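Local coordinates for protein sphingomyelinase C (Streptomyces griseocarneus, PDB 7CNE) that is a bacterial sphingomyelinase C of the endonuclease/exonuclease/phosphatase family, with a DNase I-like fold, at residues Val48-Glu53 / Gly100-Leu105; Gly148-Ser153 / Asp194-Ser199. All coordinates share one frame; numbering follows the deposited sequence.

Contact 1. Residues Val48-Glu53 / Gly100-Leu105; sequences VVVLQE and GGVTVL
Val48, Val50, Val102 and Val104 meet on one face of this antiparallel strand pair. With CG1 anti to its backbone N (chi1 -179°), Val48 turns that methyl toward Val104, CG1 to CG1 3.9 Å, while Val50 runs side by side with Val104 and touches it CG2 to CG2. Ala133 and Val135 of strand 131-139 close over Val104. On the reverse face Leu51 rests its CB 4.0 Å from Thr103 CG2, and its CD1 reaches Leu105 CD1, with Tyr71 and Ala67 packed against Leu105.

Between the two faces runs the backbone ladder. Val49 and Leu105 form a hydrogen-bonded pair, with both N-to-O distances, Val49 N to Leu105 O and Leu105 N to Val49 O, at 2.8 Å. Leu51 N gives a nearly straight bond to Thr103 O, 3.0 Å; the return bond from Thr103 N to Leu51 O stretches to 3.2 Å and is more bent.

At the polar end the ladder stops, and a water takes over, accepting from Glu53 N and donating to Gly100 O. Glu53 OE2 bonds Asn16, and Thr103 OG1 bonds the carbonyl of Thr75. Strand 12-19 flanks Val48-Glu53 on its other edge, placing this pair inside one of the two central sheets of a DNase I-like sandwich.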
ATOM      1  N   VAL A  48       6.910  -6.301  -8.611  1.00 14.71           N
ATOM      2  CA  VAL A  48       6.747  -6.076  -7.175  1.00 14.69           C
ATOM      3  C   VAL A  48       5.282  -5.769  -6.930  1.00 18.14           C
ATOM      4  O   VAL A  48       4.649  -5.069  -7.729  1.00 16.92           O
ATOM      5  CB  VAL A  48       7.645  -4.921  -6.669  1.00 17.45           C
ATOM      6  CG1 VAL A  48       7.483  -4.707  -5.165  1.00 13.79           C
ATOM      7  CG2 VAL A  48       9.118  -5.172  -7.032  1.00 17.34           C
ATOM      8  N   VAL A  49       4.738  -6.310  -5.835  1.00 17.27           N
ATOM      9  CA  VAL A  49       3.373  -6.034  -5.394  1.00 14.51           C
ATOM     10  C   VAL A  49       3.441  -5.555  -3.950  1.00 16.38           C
ATOM     11  O   VAL A  49       4.056  -6.213  -3.100  1.00 17.50           O
ATOM     12  CB  VAL A  49       2.452  -7.271  -5.517  1.00 16.76           C
ATOM     13  CG1 VAL A  49       1.037  -6.950  -4.986  1.00 16.25           C
ATOM     14  CG2 VAL A  49       2.378  -7.757  -6.973  1.00 18.35           C
ATOM     15  N   VAL A  50       2.835  -4.400  -3.678  1.00 15.80           N
ATOM     16  CA  VAL A  50       2.720  -3.854  -2.327  1.00 15.92           C
ATOM     17  C   VAL A  50       1.237  -3.805  -1.975  1.00 16.58           C
ATOM     18  O   VAL A  50       0.449  -3.133  -2.660  1.00 15.19           O
ATOM     19  CB  VAL A  50       3.363  -2.461  -2.202  1.00 15.39           C
ATOM     20  CG1 VAL A  50       3.295  -1.976  -0.755  1.00 16.94           C
ATOM     21  CG2 VAL A  50       4.821  -2.490  -2.662  1.00 16.56           C
ATOM     22  N   LEU A  51       0.860  -4.504  -0.908  1.00 14.68           N
ATOM     23  CA  LEU A  51      -0.517  -4.573  -0.455  1.00 15.74           C
ATOM     24  C   LEU A  51      -0.697  -3.783   0.832  1.00 15.23           C
ATOM     25  O   LEU A  51       0.195  -3.750   1.684  1.00 15.64           O
ATOM     26  CB  LEU A  51      -0.942  -6.023  -0.210  1.00 15.34           C
ATOM     27  CG  LEU A  51      -0.797  -6.956  -1.415  1.00 18.89           C
ATOM     28  CD1 LEU A  51      -1.225  -8.367  -1.001  1.00 14.63           C
ATOM     29  CD2 LEU A  51      -1.653  -6.438  -2.565  1.00 14.39           C
ATOM     30  N   GLN A  52      -1.877  -3.180   0.984  1.00 13.75           N
ATOM     31  CA  GLN A  52      -2.285  -2.577   2.243  1.00 15.59           C
ATOM     32  C   GLN A  52      -3.553  -3.258   2.744  1.00 16.72           C
ATOM     33  O   GLN A  52      -4.242  -3.952   1.992  1.00 16.56           O
ATOM     34  CB  GLN A  52      -2.538  -1.070   2.106  1.00 12.73           C
ATOM     35  CG  GLN A  52      -1.357  -0.279   1.566  1.00 13.78           C
ATOM     36  CD  GLN A  52      -1.289  -0.324   0.048  1.00 15.76           C
ATOM     37  OE1 GLN A  52      -2.321  -0.268  -0.631  1.00 15.97           O
ATOM     38  NE2 GLN A  52      -0.077  -0.422  -0.490  1.00 14.34           N
ATOM     39  N   GLU A  53      -3.834  -3.037   4.029  1.00 16.48           N
ATOM     40  CA  GLU A  53      -5.027  -3.523   4.733  1.00 17.70           C
ATOM     41  C   GLU A  53      -5.171  -5.044   4.663  1.00 17.86           C
ATOM     42  O   GLU A  53      -6.280  -5.583   4.700  1.00 17.99           O
ATOM     43  CB  GLU A  53      -6.290  -2.807   4.236  1.00 16.00           C
ATOM     44  CG  GLU A  53      -6.206  -1.301   4.501  1.00 16.96           C
ATOM     45  CD  GLU A  53      -7.544  -0.578   4.417  1.00 23.79           C
ATOM     46  OE1 GLU A  53      -8.603  -1.241   4.451  1.00 23.29           O
ATOM     47  OE2 GLU A  53      -7.532   0.668   4.311  1.00 23.07           O
ATOM     48  N   GLY A 100      -0.053  -3.556  10.886  1.00 20.73           N
ATOM     49  CA  GLY A 100      -0.119  -2.466   9.923  1.00 19.75           C
ATOM     50  C   GLY A 100      -0.678  -2.828   8.556  1.00 20.60           C
ATOM     51  O   GLY A 100      -0.874  -1.932   7.730  1.00 18.27           O
ATOM     52  N   GLY A 101      -0.919  -4.113   8.288  1.00 17.82           N
ATOM     53  CA  GLY A 101      -1.590  -4.514   7.059  1.00 18.59           C
ATOM     54  C   GLY A 101      -0.777  -4.431   5.782  1.00 16.78           C
ATOM     55  O   GLY A 101      -1.330  -4.682   4.703  1.00 15.46           O
ATOM     56  N   VAL A 102       0.513  -4.110   5.853  1.00 16.45           N
ATOM     57  CA  VAL A 102       1.347  -3.946   4.664  1.00 14.52           C
ATOM     58  C   VAL A 102       2.221  -5.180   4.471  1.00 15.84           C
ATOM     59  O   VAL A 102       2.890  -5.631   5.412  1.00 16.29           O
ATOM     60  CB  VAL A 102       2.210  -2.675   4.766  1.00 16.77           C
ATOM     61  CG1 VAL A 102       3.216  -2.618   3.632  1.00 15.94           C
ATOM     62  CG2 VAL A 102       1.314  -1.438   4.743  1.00 15.28           C
ATOM     63  N   THR A 103       2.251  -5.706   3.242  1.00 14.52           N
ATOM     64  CA  THR A 103       3.230  -6.720   2.875  1.00 16.08           C
ATOM     65  C   THR A 103       3.731  -6.455   1.454  1.00 15.97           C
ATOM     66  O   THR A 103       3.018  -5.887   0.621  1.00 17.10           O
ATOM     67  CB  THR A 103       2.633  -8.145   2.999  1.00 17.31           C
ATOM     68  OG1 THR A 103       3.620  -9.119   2.639  1.00 18.19           O
ATOM     69  CG2 THR A 103       1.429  -8.297   2.093  1.00 15.20           C
ATOM     70  N   VAL A 104       4.977  -6.844   1.192  1.00 14.87           N
ATOM     71  CA  VAL A 104       5.620  -6.650  -0.105  1.00 15.46           C
ATOM     72  C   VAL A 104       5.959  -8.016  -0.678  1.00 16.08           C
ATOM     73  O   VAL A 104       6.606  -8.827  -0.004  1.00 15.35           O
ATOM     74  CB  VAL A 104       6.901  -5.794  -0.006  1.00 13.19           C
ATOM     75  CG1 VAL A 104       7.558  -5.660  -1.382  1.00 17.10           C
ATOM     76  CG2 VAL A 104       6.600  -4.421   0.601  1.00 15.25           C
ATOM     77  N   LEU A 105       5.545  -8.249  -1.929  1.00 15.02           N
ATOM     78  CA  LEU A 105       5.779  -9.490  -2.658  1.00 15.98           C
ATOM     79  C   LEU A 105       6.618  -9.185  -3.892  1.00 17.12           C
ATOM     80  O   LEU A 105       6.428  -8.150  -4.548  1.00 16.82           O
ATOM     81  CB  LEU A 105       4.452 -10.154  -3.091  1.00 16.24           C
ATOM     82  CG  LEU A 105       3.237  -9.970  -2.168  1.00 17.47           C
ATOM     83  CD1 LEU A 105       1.933 -10.548  -2.780  1.00 15.88           C
ATOM     84  CD2 LEU A 105       3.494 -10.579  -0.798  1.00 17.27           C
TER
HETATM   85  O   HOH W   1      -2.380  -1.380   5.647  1.00 17.18           O

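Contact 2. Residues Gly148-Ser153 / Asp194-Ser199; sequences GTHAQS and DLNVDS. With SIN (succinic acid), chain C.
Asn196 and Asp194 close on the strand end at His150 and Ala151, and the three polar side chains gather round one carboxylate of a bound succinic acid. Asn196 ND2 does double duty: it donates to Ala151 O at 2.9 Å, coming from above that carbonyl's plane, and to succinic acid O1 at 3.0 Å. The backbone carbonyl therefore fixes how the amide is turned toward the ligand. Asn196 CB sits against Gln152 O, a carbonyl also held by Arg167 of helix 162-180.

Asp194 and His150 form a parallel beta bridge, where strand 142-150 runs out beside the loop that follows strand 188-192. Ala151 N bonds Asp194 O at 2.9 Å, while the bond from Asp194 N to Thr149 O is weak. Such strand-end loops build the active-site cleft in DNase I-like folds, and succinic acid lies in a pocket here.

Both side chains of the bridged pair have CG anti to the backbone N (chi1 -176° for His150), which sends them the same way, ring and carboxylate only 23° apart. His150 NE2 donates to succinic acid O1 at 2.9 Å, with O1 at the ring edge. Asp194 OD2 comes within 2.6 Å of succinic acid O2 and takes a hydrogen bond from Asn16. Behind the polar group, Leu195 CD2 meets Thr149 CG2 at 3.7 Å, the two side chains crossing at about a right angle.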
ATOM      1  N   GLY A 148       7.253   0.051   1.153  1.00 14.94           N
ATOM      2  CA  GLY A 148       5.820  -0.166   1.005  1.00 13.68           C
ATOM      3  C   GLY A 148       5.137   0.308   2.273  1.00 13.78           C
ATOM      4  O   GLY A 148       5.618   0.040   3.374  1.00 14.26           O
ATOM      5  N   THR A 149       4.023   1.019   2.127  1.00 16.42           N
ATOM      6  CA  THR A 149       3.411   1.585   3.321  1.00 14.76           C
ATOM      7  C   THR A 149       1.932   1.861   3.093  1.00 18.32           C
ATOM      8  O   THR A 149       1.390   1.701   1.993  1.00 16.68           O
ATOM      9  CB  THR A 149       4.137   2.866   3.768  1.00 17.07           C
ATOM     10  OG1 THR A 149       3.749   3.198   5.109  1.00 16.65           O
ATOM     11  CG2 THR A 149       3.796   4.039   2.851  1.00 17.20           C
ATOM     12  N   HIS A 150       1.291   2.245   4.189  1.00 15.18           N
ATOM     13  CA  HIS A 150      -0.084   2.723   4.230  1.00 14.70           C
ATOM     14  C   HIS A 150      -0.058   3.879   5.225  1.00 15.24           C
ATOM     15  O   HIS A 150       0.080   3.648   6.426  1.00 16.76           O
ATOM     16  CB  HIS A 150      -1.031   1.607   4.681  1.00 15.87           C
ATOM     17  CG  HIS A 150      -2.478   1.986   4.661  1.00 15.69           C
ATOM     18  ND1 HIS A 150      -3.461   1.185   5.208  1.00 16.02           N
ATOM     19  CD2 HIS A 150      -3.114   3.068   4.148  1.00 14.65           C
ATOM     20  CE1 HIS A 150      -4.638   1.766   5.047  1.00 18.35           C
ATOM     21  NE2 HIS A 150      -4.456   2.905   4.400  1.00 17.99           N
ATOM     22  N   ALA A 151      -0.139   5.108   4.734  1.00 15.56           N
ATOM     23  CA  ALA A 151       0.055   6.283   5.575  1.00 15.55           C
ATOM     24  C   ALA A 151      -1.227   6.648   6.334  1.00 16.61           C
ATOM     25  O   ALA A 151      -2.303   6.082   6.116  1.00 16.63           O
ATOM     26  CB  ALA A 151       0.542   7.469   4.731  1.00 15.90           C
ATOM     27  N   GLN A 152      -1.086   7.604   7.252  1.00 17.31           N
ATOM     28  CA  GLN A 152      -2.160   7.984   8.169  1.00 18.21           C
ATOM     29  C   GLN A 152      -3.474   8.285   7.444  1.00 18.86           C
ATOM     30  O   GLN A 152      -3.515   9.082   6.505  1.00 18.59           O
ATOM     31  CB  GLN A 152      -1.717   9.211   8.972  1.00 17.21           C
ATOM     32  CG  GLN A 152      -2.832   9.883   9.788  1.00 18.71           C
ATOM     33  CD  GLN A 152      -3.218   9.059  10.987  1.00 21.05           C
ATOM     34  OE1 GLN A 152      -2.354   8.627  11.739  1.00 21.09           O
ATOM     35  NE2 GLN A 152      -4.521   8.823  11.172  1.00 21.65           N
ATOM     36  N   SER A 153      -4.557   7.668   7.905  1.00 19.68           N
ATOM     37  CA  SER A 153      -5.863   7.927   7.319  1.00 21.87           C
ATOM     38  C   SER A 153      -6.483   9.187   7.921  1.00 22.83           C
ATOM     39  O   SER A 153      -6.090   9.661   8.990  1.00 22.52           O
ATOM     40  CB  SER A 153      -6.802   6.733   7.529  1.00 22.77           C
ATOM     41  OG  SER A 153      -7.079   6.551   8.911  1.00 29.50           O
ATOM     42  N   ASP A 194      -0.650   3.114  -0.331  1.00 13.20           N
ATOM     43  CA  ASP A 194      -1.792   3.981  -0.081  1.00 15.94           C
ATOM     44  C   ASP A 194      -1.275   5.121   0.788  1.00 17.14           C
ATOM     45  O   ASP A 194      -1.145   4.974   2.006  1.00 16.09           O
ATOM     46  CB  ASP A 194      -2.904   3.199   0.613  1.00 14.19           C
ATOM     47  CG  ASP A 194      -4.130   4.036   0.890  1.00 16.70           C
ATOM     48  OD1 ASP A 194      -4.081   5.268   0.703  1.00 15.57           O
ATOM     49  OD2 ASP A 194      -5.157   3.441   1.279  1.00 19.40           O
ATOM     50  N   LEU A 195      -0.951   6.254   0.168  1.00 15.36           N
ATOM     51  CA  LEU A 195      -0.368   7.357   0.919  1.00 17.82           C
ATOM     52  C   LEU A 195      -1.411   8.311   1.479  1.00 17.89           C
ATOM     53  O   LEU A 195      -1.041   9.252   2.187  1.00 16.43           O
ATOM     54  CB  LEU A 195       0.647   8.119   0.061  1.00 17.95           C
ATOM     55  CG  LEU A 195       1.654   7.218  -0.660  1.00 17.25           C
ATOM     56  CD1 LEU A 195       2.667   8.044  -1.427  1.00 18.03           C
ATOM     57  CD2 LEU A 195       2.357   6.299   0.343  1.00 16.31           C
ATOM     58  N   ASN A 196      -2.696   8.080   1.197  1.00 15.23           N
ATOM     59  CA  ASN A 196      -3.798   8.829   1.803  1.00 19.81           C
ATOM     60  C   ASN A 196      -3.674  10.328   1.556  1.00 19.64           C
ATOM     61  O   ASN A 196      -4.085  11.138   2.386  1.00 15.61           O
ATOM     62  CB  ASN A 196      -3.912   8.526   3.303  1.00 17.46           C
ATOM     63  CG  ASN A 196      -4.965   7.477   3.590  1.00 19.77           C
ATOM     64  OD1 ASN A 196      -6.076   7.581   3.096  1.00 17.07           O
ATOM     65  ND2 ASN A 196      -4.616   6.452   4.371  1.00 17.39           N
ATOM     66  N   VAL A 197      -3.093  10.686   0.412  1.00 17.56           N
ATOM     67  CA  VAL A 197      -2.975  12.063  -0.054  1.00 18.26           C
ATOM     68  C   VAL A 197      -3.650  12.155  -1.419  1.00 19.17           C
ATOM     69  O   VAL A 197      -3.244  11.465  -2.365  1.00 20.32           O
ATOM     70  CB  VAL A 197      -1.504  12.502  -0.157  1.00 17.89           C
ATOM     71  CG1 VAL A 197      -1.403  13.891  -0.781  1.00 21.45           C
ATOM     72  CG2 VAL A 197      -0.828  12.465   1.212  1.00 20.75           C
ATOM     73  N   ASP A 198      -4.649  13.027  -1.531  1.00 16.73           N
ATOM     74  CA  ASP A 198      -5.370  13.203  -2.793  1.00 21.30           C
ATOM     75  C   ASP A 198      -4.499  13.929  -3.816  1.00 22.53           C
ATOM     76  O   ASP A 198      -4.054  15.057  -3.574  1.00 22.13           O
ATOM     77  CB  ASP A 198      -6.664  13.972  -2.548  1.00 23.26           C
ATOM     78  CG  ASP A 198      -7.542  14.062  -3.789  1.00 26.87           C
ATOM     79  OD1 ASP A 198      -7.416  13.210  -4.696  1.00 24.44           O
ATOM     80  OD2 ASP A 198      -8.358  15.001  -3.852  1.00 25.78           O
ATOM     81  N   SER A 199      -4.277  13.290  -4.972  1.00 20.73           N
ATOM     82  CA  SER A 199      -3.460  13.894  -6.020  1.00 23.78           C
ATOM     83  C   SER A 199      -4.059  15.193  -6.525  1.00 21.84           C
ATOM     84  O   SER A 199      -3.331  16.030  -7.064  1.00 22.84           O
ATOM     85  CB  SER A 199      -3.284  12.928  -7.201  1.00 23.33           C
ATOM     86  OG  SER A 199      -4.497  12.793  -7.922  1.00 21.22           O
TER
HETATM   87  C1  SIN C 402      -7.564   4.956   3.110  1.00 26.73           C
HETATM   88  O1  SIN C 402      -6.826   4.512   4.028  1.00 21.62           O
HETATM   89  O2  SIN C 402      -7.194   4.839   1.918  1.00 19.37           O
HETATM   90  C2  SIN C 402      -8.867   5.658   3.442  1.00 27.03           C
HETATM   91  C3  SIN C 402     -10.011   5.135   2.581  1.00 26.12           C
HETATM   92  C4  SIN C 402     -10.260   3.660   2.818  1.00 27.65           C
HETATM   93  O3  SIN C 402     -11.068   3.297   3.698  1.00 31.83           O
HETATM   94  O4  SIN C 402      -9.672   2.783   2.139  1.00 23.43           O

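Contact 1 closes before contact 2 opens along the chain, and their centres are 13 Å apart. They belong to different sheets: 48-53 and 100-105 to the seven-stranded one; strand 142-150, which carries 148-150, and strand 188-192, which leads into the loop 194-199, to the six-stranded one. The sheets meet face to face between them, Val50 CG1 lying 3.6 Å from Gly148 CA and Gln52 CG 3.4 Å from Thr149 O. At the end of this interface Glu53 OE2 packs 3.2 Å from His150 CE1, and Asn16 bonds both Glu53 and Asp194. The Glu53 side chain lies about 4 Å from the succinic acid that His150, His290 and Arg237 bind.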